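Local coordinates for pyridoxamine 5'-phosphate oxidase-related, FMN-binding protein (Mycobacterium smegmatis, PDB 6ECI) that binds flavin-adenine dinucleotide (FAD) and probably sequesters it, which is thought to help protect mycobacteria against hypoxic and oxidative stress, at residues D14-V19 and I37-Q42; T45-T50 and A101-W106; E97-E102 and T112-V117. All blocks are in the same frame, centred on the assembly; numbering follows the deposited sequence. Where two conformers were deposited one is given.

Contact 1: residues D14-V19 and I37-Q42. With FAD (flavin-adenine dinucleotide), chain U.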
loop_
_atom_site.group_PDB
_atom_site.type_symbol
_atom_site.label_atom_id
_atom_site.label_comp_id
_atom_site.label_asym_id
_atom_site.label_seq_id
_atom_site.Cartn_x
_atom_site.Cartn_y
_atom_site.Cartn_z
ATOM N N ASP B 14 13.992 -0.607 -10.995
ATOM C CA ASP B 14 13.858 -1.939 -11.575
ATOM C C ASP B 14 13.014 -2.850 -10.693
ATOM O O ASP B 14 12.173 -3.598 -11.201
ATOM C CB ASP B 14 15.235 -2.554 -11.819
ATOM C CG ASP B 14 15.825 -2.141 -13.150
ATOM O OD1 ASP B 14 15.042 -1.848 -14.078
ATOM O OD2 ASP B 14 17.069 -2.112 -13.270
ATOM N N LEU B 15 13.220 -2.799 -9.373
ATOM C CA LEU B 15 12.395 -3.591 -8.467
ATOM C C LEU B 15 10.915 -3.276 -8.653
ATOM O O LEU B 15 10.066 -4.167 -8.549
ATOM C CB LEU B 15 12.816 -3.350 -7.019
ATOM C CG LEU B 15 14.066 -4.095 -6.546
ATOM C CD1 LEU B 15 14.369 -3.758 -5.102
ATOM C CD2 LEU B 15 13.897 -5.591 -6.725
ATOM N N LEU B 16 10.590 -2.014 -8.943
ATOM C CA LEU B 16 9.205 -1.651 -9.223
ATOM C C LEU B 16 8.674 -2.366 -10.458
ATOM O O LEU B 16 7.479 -2.674 -10.529
ATOM C CB LEU B 16 9.083 -0.137 -9.395
ATOM C CG LEU B 16 9.146 0.690 -8.113
ATOM C CD1 LEU B 16 8.908 2.162 -8.411
ATOM C CD2 LEU B 16 8.127 0.169 -7.117
ATOM N N LYS B 17 9.540 -2.645 -11.435
ATOM C CA LYS B 17 9.105 -3.323 -12.650
ATOM C C LYS B 17 8.823 -4.803 -12.436
ATOM O O LYS B 17 8.316 -5.456 -13.355
ATOM C CB LYS B 17 10.156 -3.161 -13.751
ATOM C CG LYS B 17 10.501 -1.727 -14.081
ATOM C CD LYS B 17 10.608 -1.530 -15.578
ATOM C CE LYS B 17 11.426 -0.298 -15.910
ATOM N NZ LYS B 17 12.827 -0.429 -15.423
ATOM N N SER B 18 9.137 -5.350 -11.263
ATOM C CA SER B 18 8.924 -6.766 -10.996
ATOM C C SER B 18 7.515 -7.075 -10.497
ATOM O O SER B 18 7.157 -8.252 -10.401
ATOM C CB SER B 18 9.942 -7.270 -9.970
ATOM O OG SER B 18 9.623 -6.816 -8.668
ATOM N N VAL B 19 6.713 -6.060 -10.165
ATOM C CA VAL B 19 5.363 -6.254 -9.637
ATOM C C VAL B 19 4.410 -5.297 -10.343
ATOM O O VAL B 19 4.808 -4.206 -10.764
ATOM C CB VAL B 19 5.305 -6.058 -8.103
ATOM C CG1 VAL B 19 6.274 -7.000 -7.399
ATOM C CG2 VAL B 19 5.599 -4.604 -7.727
ATOM N N ILE B 37 -3.401 0.637 -7.192
ATOM C CA ILE B 37 -3.431 0.914 -8.622
ATOM C C ILE B 37 -2.574 -0.105 -9.355
ATOM O O ILE B 37 -1.525 -0.532 -8.860
ATOM C CB ILE B 37 -2.948 2.343 -8.951
ATOM C CG1 ILE B 37 -1.558 2.596 -8.360
ATOM C CG2 ILE B 37 -3.950 3.380 -8.473
ATOM C CD1 ILE B 37 -0.772 3.664 -9.094
ATOM N N ASN B 38 -3.035 -0.497 -10.539
ATOM C CA ASN B 38 -2.201 -1.203 -11.497
ATOM C C ASN B 38 -1.298 -0.185 -12.185
ATOM O O ASN B 38 -1.758 0.888 -12.584
ATOM C CB ASN B 38 -3.082 -1.944 -12.503
ATOM C CG ASN B 38 -2.291 -2.602 -13.614
ATOM O OD1 ASN B 38 -2.740 -2.651 -14.758
ATOM N ND2 ASN B 38 -1.109 -3.110 -13.286
ATOM N N PHE B 39 -0.011 -0.506 -12.297
ATOM C CA PHE B 39 0.973 0.470 -12.745
ATOM C C PHE B 39 2.056 -0.212 -13.569
ATOM O O PHE B 39 2.268 -1.424 -13.473
ATOM C CB PHE B 39 1.622 1.191 -11.561
ATOM C CG PHE B 39 2.707 0.391 -10.889
ATOM C CD1 PHE B 39 2.389 -0.590 -9.958
ATOM C CD2 PHE B 39 4.042 0.611 -11.193
ATOM C CE1 PHE B 39 3.383 -1.335 -9.339
ATOM C CE2 PHE B 39 5.039 -0.130 -10.581
ATOM C CZ PHE B 39 4.708 -1.105 -9.650
ATOM N N VAL B 40 2.745 0.593 -14.382
ATOM C CA VAL B 40 4.031 0.226 -14.963
ATOM C C VAL B 40 4.975 1.409 -14.822
ATOM O O VAL B 40 4.558 2.558 -14.654
ATOM C CB VAL B 40 3.952 -0.206 -16.446
ATOM C CG1 VAL B 40 2.837 -1.196 -16.666
ATOM C CG2 VAL B 40 3.783 1.003 -17.348
ATOM N N VAL B 41 6.268 1.108 -14.896
ATOM C CA VAL B 41 7.325 2.105 -14.803
ATOM C C VAL B 41 7.768 2.469 -16.211
ATOM O O VAL B 41 8.035 1.582 -17.032
ATOM C CB VAL B 41 8.505 1.582 -13.970
ATOM C CG1 VAL B 41 9.626 2.600 -13.944
ATOM C CG2 VAL B 41 8.049 1.245 -12.565
ATOM N N GLN B 42 7.840 3.768 -16.493
ATOM C CA GLN B 42 8.279 4.274 -17.794
ATOM C C GLN B 42 9.206 5.457 -17.559
ATOM O O GLN B 42 8.744 6.531 -17.156
ATOM C CB GLN B 42 7.093 4.691 -18.661
ATOM C CG GLN B 42 6.353 3.561 -19.336
ATOM C CD GLN B 42 5.385 4.070 -20.381
ATOM O OE1 GLN B 42 4.958 5.224 -20.334
ATOM N NE2 GLN B 42 5.035 3.213 -21.337
HETATM P PA FAD U . -15.117 6.097 -2.660
HETATM O O1A FAD U . -16.542 5.759 -2.906
HETATM O O2A FAD U . -14.772 7.590 -2.702
HETATM O O5B FAD U . -14.593 5.484 -1.304
HETATM C C5B FAD U . -15.353 5.593 -0.083
HETATM C C4B FAD U . -14.668 4.753 0.965
HETATM O O4B FAD U . -14.524 3.405 0.474
HETATM C C3B FAD U . -13.251 5.187 1.318
HETATM O O3B FAD U . -13.256 6.207 2.311
HETATM C C2B FAD U . -12.625 3.887 1.834
HETATM O O2B FAD U . -12.832 3.673 3.225
HETATM C C1B FAD U . -13.342 2.820 0.995
HETATM N N9A FAD U . -12.538 2.331 -0.115
HETATM C C8A FAD U . -12.348 2.935 -1.331
HETATM N N7A FAD U . -11.555 2.277 -2.139
HETATM C C5A FAD U . -11.187 1.159 -1.396
HETATM C C6A FAD U . -10.356 0.064 -1.689
HETATM N N6A FAD U . -9.717 -0.101 -2.848
HETATM N N1A FAD U . -10.207 -0.877 -0.729
HETATM C C2A FAD U . -10.849 -0.722 0.431
HETATM N N3A FAD U . -11.653 0.270 0.818
HETATM C C4A FAD U . -11.785 1.187 -0.154
HETATM N N1 FAD U . -8.568 2.500 -9.723
HETATM C C2 FAD U . -8.006 3.161 -10.775
HETATM O O2 FAD U . -8.417 4.269 -11.134
HETATM N N3 FAD U . -6.952 2.584 -11.462
HETATM C C4 FAD U . -6.377 1.359 -11.189
HETATM O O4 FAD U . -5.440 0.950 -11.874
HETATM C C4X FAD U . -6.982 0.664 -10.067
HETATM N N5 FAD U . -6.503 -0.504 -9.736
HETATM C C5X FAD U . -7.082 -1.165 -8.662
HETATM C C6 FAD U . -6.583 -2.413 -8.293
HETATM C C7 FAD U . -7.128 -3.115 -7.224
HETATM C C7M FAD U . -6.564 -4.462 -6.856
HETATM C C8 FAD U . -8.197 -2.558 -6.501
HETATM C C8M FAD U . -8.812 -3.296 -5.342
HETATM C C9 FAD U . -8.699 -1.313 -6.867
HETATM C C9A FAD U . -8.149 -0.616 -7.937
HETATM N N10 FAD U . -8.633 0.648 -8.330
HETATM C C10 FAD U . -8.072 1.317 -9.393
HETATM C "C1'" FAD U . -9.746 1.280 -7.613
HETATM C "C2'" FAD U . -9.300 2.438 -6.727
HETATM O "O2'" FAD U . -8.884 1.950 -5.451
HETATM C "C3'" FAD U . -10.463 3.416 -6.557
HETATM O "O3'" FAD U . -10.093 4.706 -7.029
HETATM C "C4'" FAD U . -10.936 3.525 -5.112
HETATM O "O4'" FAD U . -11.684 2.345 -4.825
HETATM C "C5'" FAD U . -11.732 4.785 -4.838
HETATM O "O5'" FAD U . -12.868 4.828 -5.724
HETATM P P FAD U . -14.225 5.506 -5.291
HETATM O O1P FAD U . -15.399 4.677 -5.821
HETATM O O2P FAD U . -14.260 6.938 -5.662
HETATM O O3P FAD U . -14.194 5.353 -3.712
HETATM O O HOH W 1 4.506 -2.854 -13.099
#

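Contact 2: residues T45-T50 and A101-W106. With FAD (flavin-adenine dinucleotide), chain U.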
loop_
_atom_site.group_PDB
_atom_site.type_symbol
_atom_site.label_atom_id
_atom_site.label_comp_id
_atom_site.label_asym_id
_atom_site.label_seq_id
_atom_site.Cartn_x
_atom_site.Cartn_y
_atom_site.Cartn_z
ATOM N N THR B 45 9.210 7.097 -14.202
ATOM C CA THR B 45 7.893 7.611 -13.854
ATOM C C THR B 45 6.987 6.425 -13.564
ATOM O O THR B 45 7.233 5.306 -14.023
ATOM C CB THR B 45 7.271 8.480 -14.962
ATOM O OG1 THR B 45 6.863 7.651 -16.058
ATOM C CG2 THR B 45 8.255 9.524 -15.459
ATOM N N VAL B 46 5.933 6.678 -12.797
ATOM C CA VAL B 46 4.982 5.648 -12.396
ATOM C C VAL B 46 3.690 5.912 -13.159
ATOM O O VAL B 46 2.920 6.814 -12.810
ATOM C CB VAL B 46 4.756 5.634 -10.880
ATOM C CG1 VAL B 46 3.797 4.516 -10.492
ATOM C CG2 VAL B 46 6.082 5.480 -10.151
ATOM N N LEU B 47 3.447 5.123 -14.201
ATOM C CA LEU B 47 2.288 5.304 -15.063
ATOM C C LEU B 47 1.125 4.439 -14.600
ATOM O O LEU B 47 1.307 3.270 -14.250
ATOM C CB LEU B 47 2.636 4.957 -16.510
ATOM C CG LEU B 47 1.463 4.958 -17.492
ATOM C CD1 LEU B 47 0.930 6.368 -17.700
ATOM C CD2 LEU B 47 1.877 4.343 -18.810
ATOM N N PHE B 48 -0.074 5.018 -14.606
ATOM C CA PHE B 48 -1.281 4.259 -14.323
ATOM C C PHE B 48 -2.465 4.927 -15.006
ATOM O O PHE B 48 -2.389 6.072 -15.457
ATOM C CB PHE B 48 -1.526 4.124 -12.816
ATOM C CG PHE B 48 -1.793 5.428 -12.115
ATOM C CD1 PHE B 48 -0.750 6.280 -11.783
ATOM C CD2 PHE B 48 -3.083 5.787 -11.761
ATOM C CE1 PHE B 48 -0.993 7.472 -11.125
ATOM C CE2 PHE B 48 -3.331 6.976 -11.102
ATOM C CZ PHE B 48 -2.286 7.819 -10.782
ATOM N N ARG B 49 -3.563 4.184 -15.089
ATOM C CA ARG B 49 -4.814 4.683 -15.632
ATOM C C ARG B 49 -5.796 4.943 -14.500
ATOM O O ARG B 49 -5.768 4.276 -13.462
ATOM C CB ARG B 49 -5.418 3.699 -16.639
ATOM C CG ARG B 49 -4.943 3.946 -18.060
ATOM C CD ARG B 49 -5.344 2.851 -19.038
ATOM N NE ARG B 49 -6.408 1.974 -18.553
ATOM C CZ ARG B 49 -7.704 2.188 -18.761
ATOM N NH1 ARG B 49 -8.101 3.259 -19.434
ATOM N NH2 ARG B 49 -8.606 1.334 -18.296
ATOM N N THR B 50 -6.657 5.927 -14.709
ATOM C CA THR B 50 -7.606 6.369 -13.702
ATOM C C THR B 50 -9.017 6.232 -14.252
ATOM O O THR B 50 -9.254 6.447 -15.446
ATOM C CB THR B 50 -7.301 7.815 -13.274
ATOM O OG1 THR B 50 -6.992 7.851 -11.875
ATOM C CG2 THR B 50 -8.464 8.748 -13.571
ATOM N N ALA B 101 2.360 0.891 -22.995
ATOM C CA ALA B 101 2.618 0.342 -21.672
ATOM C C ALA B 101 1.978 -1.032 -21.504
ATOM O O ALA B 101 0.896 -1.312 -22.027
ATOM C CB ALA B 101 2.108 1.290 -20.591
ATOM N N GLU B 102 2.655 -1.897 -20.751
ATOM C CA GLU B 102 2.194 -3.273 -20.549
ATOM C C GLU B 102 1.300 -3.370 -19.309
ATOM O O GLU B 102 1.587 -4.075 -18.344
ATOM C CB GLU B 102 3.387 -4.216 -20.452
ATOM C CG GLU B 102 4.003 -4.593 -21.794
ATOM C CD GLU B 102 3.067 -5.415 -22.657
ATOM O OE1 GLU B 102 2.330 -4.823 -23.473
ATOM O OE2 GLU B 102 3.066 -6.655 -22.516
ATOM N N LEU B 103 0.187 -2.643 -19.362
ATOM C CA LEU B 103 -0.759 -2.554 -18.259
ATOM C C LEU B 103 -1.908 -3.533 -18.452
ATOM O O LEU B 103 -2.330 -3.814 -19.577
ATOM C CB LEU B 103 -1.320 -1.137 -18.114
ATOM C CG LEU B 103 -0.481 -0.216 -17.222
ATOM C CD1 LEU B 103 -0.707 1.265 -17.535
ATOM C CD2 LEU B 103 -0.701 -0.518 -15.750
ATOM N N LEU B 104 -2.412 -4.043 -17.333
ATOM C CA LEU B 104 -3.574 -4.916 -17.366
ATOM C C LEU B 104 -4.746 -4.178 -18.002
ATOM O O LEU B 104 -4.994 -3.011 -17.665
ATOM C CB LEU B 104 -3.951 -5.366 -15.954
ATOM C CG LEU B 104 -3.052 -6.377 -15.235
ATOM C CD1 LEU B 104 -3.502 -6.554 -13.790
ATOM C CD2 LEU B 104 -3.033 -7.713 -15.957
ATOM N N PRO B 105 -5.475 -4.800 -18.918
ATOM C CA PRO B 105 -6.664 -4.151 -19.470
ATOM C C PRO B 105 -7.826 -4.260 -18.500
ATOM O O PRO B 105 -7.939 -5.224 -17.740
ATOM C CB PRO B 105 -6.934 -4.958 -20.743
ATOM C CG PRO B 105 -6.477 -6.346 -20.380
ATOM C CD PRO B 105 -5.324 -6.185 -19.405
ATOM N N TRP B 106 -8.705 -3.260 -18.521
ATOM C CA TRP B 106 -9.958 -3.439 -17.802
ATOM C C TRP B 106 -11.137 -2.825 -18.538
ATOM O O TRP B 106 -11.034 -1.751 -19.135
ATOM C CB TRP B 106 -9.910 -2.903 -16.350
ATOM C CG TRP B 106 -9.017 -1.734 -16.017
ATOM C CD1 TRP B 106 -7.670 -1.772 -15.795
ATOM C CD2 TRP B 106 -9.427 -0.383 -15.756
ATOM N NE1 TRP B 106 -7.209 -0.519 -15.461
ATOM C CE2 TRP B 106 -8.267 0.350 -15.428
ATOM C CE3 TRP B 106 -10.657 0.283 -15.793
ATOM C CZ2 TRP B 106 -8.303 1.714 -15.139
ATOM C CZ3 TRP B 106 -10.688 1.638 -15.508
ATOM C CH2 TRP B 106 -9.519 2.339 -15.186
HETATM P PA FAD U . -15.117 6.097 -2.660
HETATM O O1A FAD U . -16.542 5.759 -2.906
HETATM O O2A FAD U . -14.772 7.590 -2.702
HETATM O O5B FAD U . -14.593 5.484 -1.304
HETATM C C5B FAD U . -15.353 5.593 -0.083
HETATM C C4B FAD U . -14.668 4.753 0.965
HETATM O O4B FAD U . -14.524 3.405 0.474
HETATM C C3B FAD U . -13.251 5.187 1.318
HETATM O O3B FAD U . -13.256 6.207 2.311
HETATM C C2B FAD U . -12.625 3.887 1.834
HETATM O O2B FAD U . -12.832 3.673 3.225
HETATM C C1B FAD U . -13.342 2.820 0.995
HETATM N N9A FAD U . -12.538 2.331 -0.115
HETATM C C8A FAD U . -12.348 2.935 -1.331
HETATM N N7A FAD U . -11.555 2.277 -2.139
HETATM C C5A FAD U . -11.187 1.159 -1.396
HETATM C C6A FAD U . -10.356 0.064 -1.689
HETATM N N6A FAD U . -9.717 -0.101 -2.848
HETATM N N1A FAD U . -10.207 -0.877 -0.729
HETATM C C2A FAD U . -10.849 -0.722 0.431
HETATM N N3A FAD U . -11.653 0.270 0.818
HETATM C C4A FAD U . -11.785 1.187 -0.154
HETATM N N1 FAD U . -8.568 2.500 -9.723
HETATM C C2 FAD U . -8.006 3.161 -10.775
HETATM O O2 FAD U . -8.417 4.269 -11.134
HETATM N N3 FAD U . -6.952 2.584 -11.462
HETATM C C4 FAD U . -6.377 1.359 -11.189
HETATM O O4 FAD U . -5.440 0.950 -11.874
HETATM C C4X FAD U . -6.982 0.664 -10.067
HETATM N N5 FAD U . -6.503 -0.504 -9.736
HETATM C C5X FAD U . -7.082 -1.165 -8.662
HETATM C C6 FAD U . -6.583 -2.413 -8.293
HETATM C C7 FAD U . -7.128 -3.115 -7.224
HETATM C C7M FAD U . -6.564 -4.462 -6.856
HETATM C C8 FAD U . -8.197 -2.558 -6.501
HETATM C C8M FAD U . -8.812 -3.296 -5.342
HETATM C C9 FAD U . -8.699 -1.313 -6.867
HETATM C C9A FAD U . -8.149 -0.616 -7.937
HETATM N N10 FAD U . -8.633 0.648 -8.330
HETATM C C10 FAD U . -8.072 1.317 -9.393
HETATM C "C1'" FAD U . -9.746 1.280 -7.613
HETATM C "C2'" FAD U . -9.300 2.438 -6.727
HETATM O "O2'" FAD U . -8.884 1.950 -5.451
HETATM C "C3'" FAD U . -10.463 3.416 -6.557
HETATM O "O3'" FAD U . -10.093 4.706 -7.029
HETATM C "C4'" FAD U . -10.936 3.525 -5.112
HETATM O "O4'" FAD U . -11.684 2.345 -4.825
HETATM C "C5'" FAD U . -11.732 4.785 -4.838
HETATM O "O5'" FAD U . -12.868 4.828 -5.724
HETATM P P FAD U . -14.225 5.506 -5.291
HETATM O O1P FAD U . -15.399 4.677 -5.821
HETATM O O2P FAD U . -14.260 6.938 -5.662
HETATM O O3P FAD U . -14.194 5.353 -3.712
#

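Contact 3: residues E97-E102 and T112-V117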
loop_
_atom_site.group_PDB
_atom_site.type_symbol
_atom_site.label_atom_id
_atom_site.label_comp_id
_atom_site.label_asym_id
_atom_site.label_seq_id
_atom_site.Cartn_x
_atom_site.Cartn_y
_atom_site.Cartn_z
ATOM N N GLU B 97 3.796 7.276 -25.607
ATOM C CA GLU B 97 4.566 6.415 -24.718
ATOM C C GLU B 97 3.656 5.653 -23.761
ATOM O O GLU B 97 3.919 4.488 -23.439
ATOM C CB GLU B 97 5.595 7.242 -23.946
ATOM C CG GLU B 97 6.428 6.444 -22.952
ATOM C CD GLU B 97 7.360 5.450 -23.624
ATOM O OE1 GLU B 97 7.615 5.593 -24.837
ATOM O OE2 GLU B 97 7.837 4.523 -22.936
ATOM N N ALA B 98 2.574 6.290 -23.305
ATOM C CA ALA B 98 1.670 5.634 -22.365
ATOM C C ALA B 98 0.917 4.481 -23.014
ATOM O O ALA B 98 0.573 3.507 -22.334
ATOM C CB ALA B 98 0.683 6.647 -21.787
ATOM N N GLN B 99 0.655 4.566 -24.318
ATOM C CA GLN B 99 -0.124 3.534 -24.989
ATOM C C GLN B 99 0.682 2.275 -25.285
ATOM O O GLN B 99 0.087 1.218 -25.516
ATOM C CB GLN B 99 -0.729 4.094 -26.277
ATOM C CG GLN B 99 -1.727 5.217 -26.025
ATOM C CD GLN B 99 -2.166 5.923 -27.293
ATOM O OE1 GLN B 99 -1.611 5.699 -28.370
ATOM N NE2 GLN B 99 -3.165 6.787 -27.168
ATOM N N ARG B 100 2.011 2.355 -25.275
ATOM C CA ARG B 100 2.831 1.156 -25.389
ATOM C C ARG B 100 2.995 0.422 -24.064
ATOM O O ARG B 100 3.708 -0.585 -24.020
ATOM C CB ARG B 100 4.217 1.495 -25.941
ATOM C CG ARG B 100 4.252 2.577 -27.000
ATOM C CD ARG B 100 5.663 2.789 -27.560
ATOM N NE ARG B 100 6.728 2.457 -26.609
ATOM C CZ ARG B 100 7.361 1.287 -26.556
ATOM N NH1 ARG B 100 7.043 0.314 -27.402
ATOM N NH2 ARG B 100 8.312 1.087 -25.653
ATOM N N ALA B 101 2.360 0.891 -22.995
ATOM C CA ALA B 101 2.618 0.342 -21.672
ATOM C C ALA B 101 1.978 -1.032 -21.504
ATOM O O ALA B 101 0.896 -1.312 -22.027
ATOM C CB ALA B 101 2.108 1.290 -20.591
ATOM N N GLU B 102 2.655 -1.897 -20.751
ATOM C CA GLU B 102 2.194 -3.273 -20.549
ATOM C C GLU B 102 1.300 -3.370 -19.309
ATOM O O GLU B 102 1.587 -4.075 -18.344
ATOM C CB GLU B 102 3.387 -4.216 -20.452
ATOM C CG GLU B 102 4.003 -4.593 -21.794
ATOM C CD GLU B 102 3.067 -5.415 -22.657
ATOM O OE1 GLU B 102 2.330 -4.823 -23.473
ATOM O OE2 GLU B 102 3.066 -6.655 -22.516
ATOM N N THR B 112 -10.095 6.774 -21.488
ATOM C CA THR B 112 -8.731 6.722 -21.002
ATOM C C THR B 112 -8.434 7.990 -20.213
ATOM O O THR B 112 -8.955 9.069 -20.520
ATOM C CB THR B 112 -7.742 6.510 -22.160
ATOM O OG1 THR B 112 -6.530 5.920 -21.670
ATOM C CG2 THR B 112 -7.440 7.806 -22.907
ATOM N N HIS B 113 -7.634 7.839 -19.158
ATOM C CA HIS B 113 -7.168 8.963 -18.348
ATOM C C HIS B 113 -5.813 8.535 -17.795
ATOM O O HIS B 113 -5.727 7.971 -16.703
ATOM C CB HIS B 113 -8.152 9.328 -17.245
ATOM C CG HIS B 113 -7.880 10.664 -16.626
ATOM N ND1 HIS B 113 -8.791 11.318 -15.825
ATOM C CD2 HIS B 113 -6.798 11.477 -16.709
ATOM C CE1 HIS B 113 -8.280 12.473 -15.436
ATOM N NE2 HIS B 113 -7.072 12.593 -15.958
ATOM N N TRP B 114 -4.763 8.805 -18.564
ATOM C CA TRP B 114 -3.415 8.423 -18.176
ATOM C C TRP B 114 -2.856 9.419 -17.169
ATOM O O TRP B 114 -2.949 10.633 -17.366
ATOM C CB TRP B 114 -2.503 8.354 -19.398
ATOM C CG TRP B 114 -2.930 7.370 -20.439
ATOM C CD1 TRP B 114 -3.657 7.628 -21.565
ATOM C CD2 TRP B 114 -2.648 5.967 -20.455
ATOM N NE1 TRP B 114 -3.847 6.470 -22.280
ATOM C CE2 TRP B 114 -3.239 5.435 -21.619
ATOM C CE3 TRP B 114 -1.957 5.108 -19.596
ATOM C CZ2 TRP B 114 -3.160 4.084 -21.945
ATOM C CZ3 TRP B 114 -1.880 3.766 -19.921
ATOM C CH2 TRP B 114 -2.477 3.267 -21.085
ATOM N N VAL B 115 -2.272 8.901 -16.094
ATOM C CA VAL B 115 -1.637 9.712 -15.065
ATOM C C VAL B 115 -0.242 9.156 -14.815
ATOM O O VAL B 115 -0.031 7.938 -14.868
ATOM C CB VAL B 115 -2.463 9.725 -13.760
ATOM C CG1 VAL B 115 -1.865 10.696 -12.750
ATOM C CG2 VAL B 115 -3.914 10.073 -14.045
ATOM N N ARG B 116 0.712 10.046 -14.557
ATOM C CA ARG B 116 2.068 9.664 -14.187
ATOM C C ARG B 116 2.431 10.311 -12.862
ATOM O O ARG B 116 2.125 11.483 -12.629
ATOM C CB ARG B 116 3.095 10.086 -15.242
ATOM C CG ARG B 116 3.061 9.307 -16.540
ATOM C CD ARG B 116 4.229 9.718 -17.425
ATOM N NE ARG B 116 4.024 9.362 -18.825
ATOM C CZ ARG B 116 4.357 8.192 -19.361
ATOM N NH1 ARG B 116 4.917 7.246 -18.616
ATOM N NH2 ARG B 116 4.130 7.967 -20.648
ATOM N N VAL B 117 3.085 9.546 -11.996
ATOM C CA VAL B 117 3.674 10.092 -10.781
ATOM C C VAL B 117 5.090 10.526 -11.134
ATOM O O VAL B 117 5.980 9.689 -11.306
ATOM C CB VAL B 117 3.666 9.075 -9.634
ATOM C CG1 VAL B 117 4.320 9.673 -8.398
ATOM C CG2 VAL B 117 2.248 8.644 -9.323
#

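Contact 1: residues D14-V19 and I37-Q42
V41 points its side chain at the turn that follows helix 9-16, and the F39 ring reaches the same turn. L16 and K17 meet V41, and L16 and V19 meet the F39 ring. V41 has the most surface buried here. Its CG2 lies against CB of L16 at 3.6 Å. The aliphatic part of K17 runs across the valine at about a right angle, with K17 CG 3.9 Å from V41 CB. The K17 chain bends at chi2 and again at chi4. These bends carry it past V41 and back toward D14, whose OD1 forms a salt bridge with K17 NZ at 3.0 Å.

With CG between the backbone N and the carbonyl carbon (chi1 80°), the F39 ring is carried to the turn. L16 to V19 form a type I beta turn, and the ring's CZ meets the carbonyl oxygens of L16 and V19 obliquely. V19 adds an apolar touch, CG2 to F39 CZ at 4.1 Å. The turn thus packs on strand 31-41 of the split beta-barrel fold of the pyridoxamine 5'-phosphate oxidase family. A water bridges the two backbones, donating to O of V19 and to O of F39, at 2.7 Å from each. F67 meets the F39 ring edge-to-face. One residue earlier on the strand, N38 N donates to the flavin O4 at 3.1 Å, with an N-H...O angle of 149°.

Contact 2: residues T45-T50 and A101-W106
The contact forms part of the FAD site, where the edge of the flavin meets the end of strand 46-49 and the loop after helix 92-99. R49 and W106 bury the most surface. Their side chains come from opposite directions, and the guanidinium lies over one face of the indole. This is a cation-pi contact: CZ of R49 is 3.9 Å from the centroid of the W106 six-membered ring, 20° off the ring normal. NH2 is the branch that sits above the middle of the ring. The two planes are tilted by 44°, so the groups are not stacked flat. The R49 chain bends at chi3, which turns its end toward the indole. W106 is poorly ordered, so the fine detail is less certain.

A backbone carbonyl of the strand takes the flavin's N-H. FAD N3 donates to O of R49 at 2.9 Å in a nearly straight bond of 171°. R49 NH1 is held by the carbonyl of K111. F127 of the second subunit meets W106 edge-to-face, which places this side of the site at the dimer interface.

Further back along the strand the contact is apolar. L47 CD2 touches CB of A101 at 3.5 Å and CD1 of L103 at 4.2 Å. L47 CG is anti to the backbone N, and its CD2 branch reaches the loop.

Contact 3: residues E97-E102 and T112-V117
The last turn of helix 92-99 lies over strand 114-119, with the CA atoms of A98 and W114 7.2 Å apart. A98 directs its methyl toward the strand, and W114 meets it with the face of its indole. This is a CH-pi contact: A98 CB is 4.0 Å from the centroid of the six-membered ring, 25° off its normal. The methyl is displaced toward the rim, and its nearest ring atom is W114 CD2 at 3.7 Å. The carbonyl oxygen of A98 comes over a face of the same indole, 3.3 Å from CH2. That oxygen also accepts the backbone N-H of A101, a bond that forms as the chain leaves the helix. Q99 adds only a loose touch, its CG 4.5 Å from W114 CZ2.

The contact is helix-on-sheet packing. The strand runs antiparallel to both strand 46-49 and strand 77-88, and W114 also touches L47 and R49 of the former.

R116 is the second strand residue to face the helix. Its chain is extended from CG to NE, which brings NH2 to the backbone of the last helical turn. NH2 lies 3.6 Å from CG of E97 and 3.5 Å from N of A98; these are packing contacts. The E97 and R116 side chains cross at about a right angle, and their charged ends do not pair: E97 OE2 is 5.6 Å from R116 NH2. The arginine's ionic partner is D94, one turn earlier in the helix, which takes a salt bridge from NE.

The three contacts lie on one antiparallel sheet, in which strand 46-49 stands between strands 31-41 and 114-119. Contacts 2 and 3 are closest, with centres 5 Å apart, and share A101 and E102. V40 O to L47 N, at 2.8 Å, joins contact 1 to contact 2, as does N38 OD1 to L104 N, at 2.9 Å. Q42 links contact 1 to contact 3: its OE1 is 2.7 Å from R116 NH1, and its NE2 is 2.7 Å from E97 O. Contacts 1 and 2 both touch the same FAD. Contact 3 does not touch FAD itself: the W114 side chain is about 9 Å from a bound FAD and about 4 Å from the side chain of R49.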